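Side-chain contact in sporozoite-specific SAG protein (Toxoplasma gondii, PDB 2WNK), which is a SAG2-related surface antigen of the sporozoite stage that probably acts at the parasite surface in contact with the host: residues A[35-40]-A[54-59]. Numbering follows the deposited sequence.
Sequences IKPAYE and SNEAAL
With CG of E56 turned opposite its carbonyl carbon (chi1 -59°) and the chain extended beyond it, the glutamate reaches straight across to P37 and K36. The lysine starts with CG anti to its backbone N (chi1 -180°), then bends at chi2 and again at chi4, which brings its ammonium group to the carboxylate. The two chains meet at about a right angle, and NZ of K36 lies 3.5 Å from OE2 of E56, a salt bridge whose hydrogen bond is weak. The carboxylate is shared between two lysines, since OE1 forms a salt bridge with NZ of K46 on the neighbouring strand 46-48; two positive groups would be expected to favour its ionised form. P37 and E56 run alongside each other in opposed senses, the proline ring in van der Waals contact with the carboxylate end, its CG 4.0 Å from CD of E56. A cis peptide bond precedes P37, where the chain leaves strand 34-36. The example illustrates how one carboxylate can bridge two sheets, packing on a proline and meeting a lysine from each: here the edge strand of a four-stranded sheet and the hairpin 46-48/56-58, its loop closed by the C48-C53 disulfide, in the first SRS domain.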
loop_
_atom_site.group_PDB
_atom_site.type_symbol
_atom_site.label_atom_id
_atom_site.label_comp_id
_atom_site.label_asym_id
_atom_site.label_seq_id
_atom_site.Cartn_x
_atom_site.Cartn_y
_atom_site.Cartn_z
ATOM N N ILE A 35 25.491 3.233 -4.298
ATOM C CA ILE A 35 24.224 3.409 -5.043
ATOM C C ILE A 35 24.318 4.528 -6.088
ATOM O O ILE A 35 25.061 5.522 -5.913
ATOM C CB ILE A 35 23.015 3.715 -4.098
ATOM C CG1 ILE A 35 21.668 3.522 -4.830
ATOM C CG2 ILE A 35 23.117 5.111 -3.581
ATOM C CD1 ILE A 35 20.424 3.717 -3.883
ATOM N N LYS A 36 23.569 4.356 -7.177
ATOM C CA LYS A 36 23.405 5.380 -8.205
ATOM C C LYS A 36 21.922 5.622 -8.383
ATOM O O LYS A 36 21.163 4.664 -8.430
ATOM C CB LYS A 36 23.955 4.884 -9.535
ATOM C CG LYS A 36 23.801 5.934 -10.623
ATOM C CD LYS A 36 24.968 5.885 -11.548
ATOM C CE LYS A 36 25.220 7.258 -12.169
ATOM N NZ LYS A 36 24.340 7.382 -13.345
ATOM N N PRO A 37 21.483 6.891 -8.437
ATOM C CA PRO A 37 22.261 8.134 -8.385
ATOM C C PRO A 37 22.992 8.270 -7.060
ATOM O O PRO A 37 22.527 7.759 -6.027
ATOM C CB PRO A 37 21.184 9.234 -8.441
ATOM C CG PRO A 37 19.961 8.557 -9.020
ATOM C CD PRO A 37 20.028 7.158 -8.455
ATOM N N ALA A 38 24.101 9.005 -7.100
ATOM C CA ALA A 38 24.900 9.282 -5.898
ATOM C C ALA A 38 24.011 9.693 -4.726
ATOM O O ALA A 38 23.149 10.573 -4.869
ATOM C CB ALA A 38 25.946 10.376 -6.209
ATOM N N TYR A 39 24.187 9.044 -3.575
ATOM C CA TYR A 39 23.223 9.229 -2.492
ATOM C C TYR A 39 23.261 10.635 -1.872
ATOM O O TYR A 39 24.321 11.077 -1.378
ATOM C CB TYR A 39 23.341 8.167 -1.375
ATOM C CG TYR A 39 22.334 8.520 -0.305
ATOM C CD1 TYR A 39 22.730 9.140 0.870
ATOM C CD2 TYR A 39 20.975 8.354 -0.531
ATOM C CE1 TYR A 39 21.822 9.505 1.829
ATOM C CE2 TYR A 39 20.044 8.737 0.415
ATOM C CZ TYR A 39 20.478 9.312 1.598
ATOM O OH TYR A 39 19.565 9.703 2.539
ATOM N N GLU A 40 22.123 11.334 -1.906
ATOM C CA GLU A 40 21.888 12.561 -1.110
ATOM C C GLU A 40 20.609 12.428 -0.264
ATOM O O GLU A 40 19.659 11.752 -0.656
ATOM C CB GLU A 40 21.748 13.781 -2.015
ATOM C CG GLU A 40 22.832 13.913 -3.055
ATOM C CD GLU A 40 23.958 14.782 -2.582
ATOM O OE1 GLU A 40 25.090 14.626 -3.090
ATOM O OE2 GLU A 40 23.710 15.625 -1.691
ATOM N N SER A 54 20.169 5.876 -17.380
ATOM C CA SER A 54 20.375 6.819 -18.489
ATOM C C SER A 54 19.682 8.185 -18.185
ATOM O O SER A 54 20.119 9.235 -18.672
ATOM C CB SER A 54 19.830 6.240 -19.805
ATOM O OG SER A 54 18.410 6.161 -19.732
ATOM N N ASN A 55 18.583 8.142 -17.431
ATOM C CA ASN A 55 17.813 9.326 -17.030
ATOM C C ASN A 55 17.644 9.315 -15.503
ATOM O O ASN A 55 17.449 8.243 -14.921
ATOM C CB ASN A 55 16.442 9.307 -17.710
ATOM C CG ASN A 55 16.533 9.602 -19.188
ATOM O OD1 ASN A 55 17.017 8.764 -19.956
ATOM N ND2 ASN A 55 16.033 10.764 -19.610
ATOM N N GLU A 56 17.700 10.494 -14.884
ATOM C CA GLU A 56 17.491 10.645 -13.443
ATOM C C GLU A 56 16.587 11.813 -13.163
ATOM O O GLU A 56 16.509 12.770 -13.948
ATOM C CB GLU A 56 18.794 10.996 -12.737
ATOM C CG GLU A 56 19.890 10.040 -12.887
ATOM C CD GLU A 56 21.156 10.584 -12.234
ATOM O OE1 GLU A 56 21.092 11.693 -11.640
ATOM O OE2 GLU A 56 22.183 9.894 -12.293
ATOM N N ALA A 57 15.973 11.786 -11.995
ATOM C CA ALA A 57 15.154 12.920 -11.563
ATOM C C ALA A 57 15.269 13.067 -10.046
ATOM O O ALA A 57 15.635 12.121 -9.367
ATOM C CB ALA A 57 13.724 12.653 -11.927
ATOM N N ALA A 58 14.943 14.255 -9.516
ATOM C CA ALA A 58 14.817 14.403 -8.071
ATOM C C ALA A 58 13.649 13.567 -7.574
ATOM O O ALA A 58 12.557 13.552 -8.178
ATOM C CB ALA A 58 14.612 15.879 -7.699
ATOM N N LEU A 59 13.860 12.889 -6.458
ATOM C CA LEU A 59 12.820 12.062 -5.887
ATOM C C LEU A 59 11.483 12.810 -5.681
ATOM O O LEU A 59 10.414 12.248 -5.929
ATOM C CB LEU A 59 13.302 11.437 -4.572
ATOM C CG LEU A 59 12.234 10.659 -3.805
ATOM C CD1 LEU A 59 11.718 9.454 -4.584
ATOM C CD2 LEU A 59 12.808 10.194 -2.472
#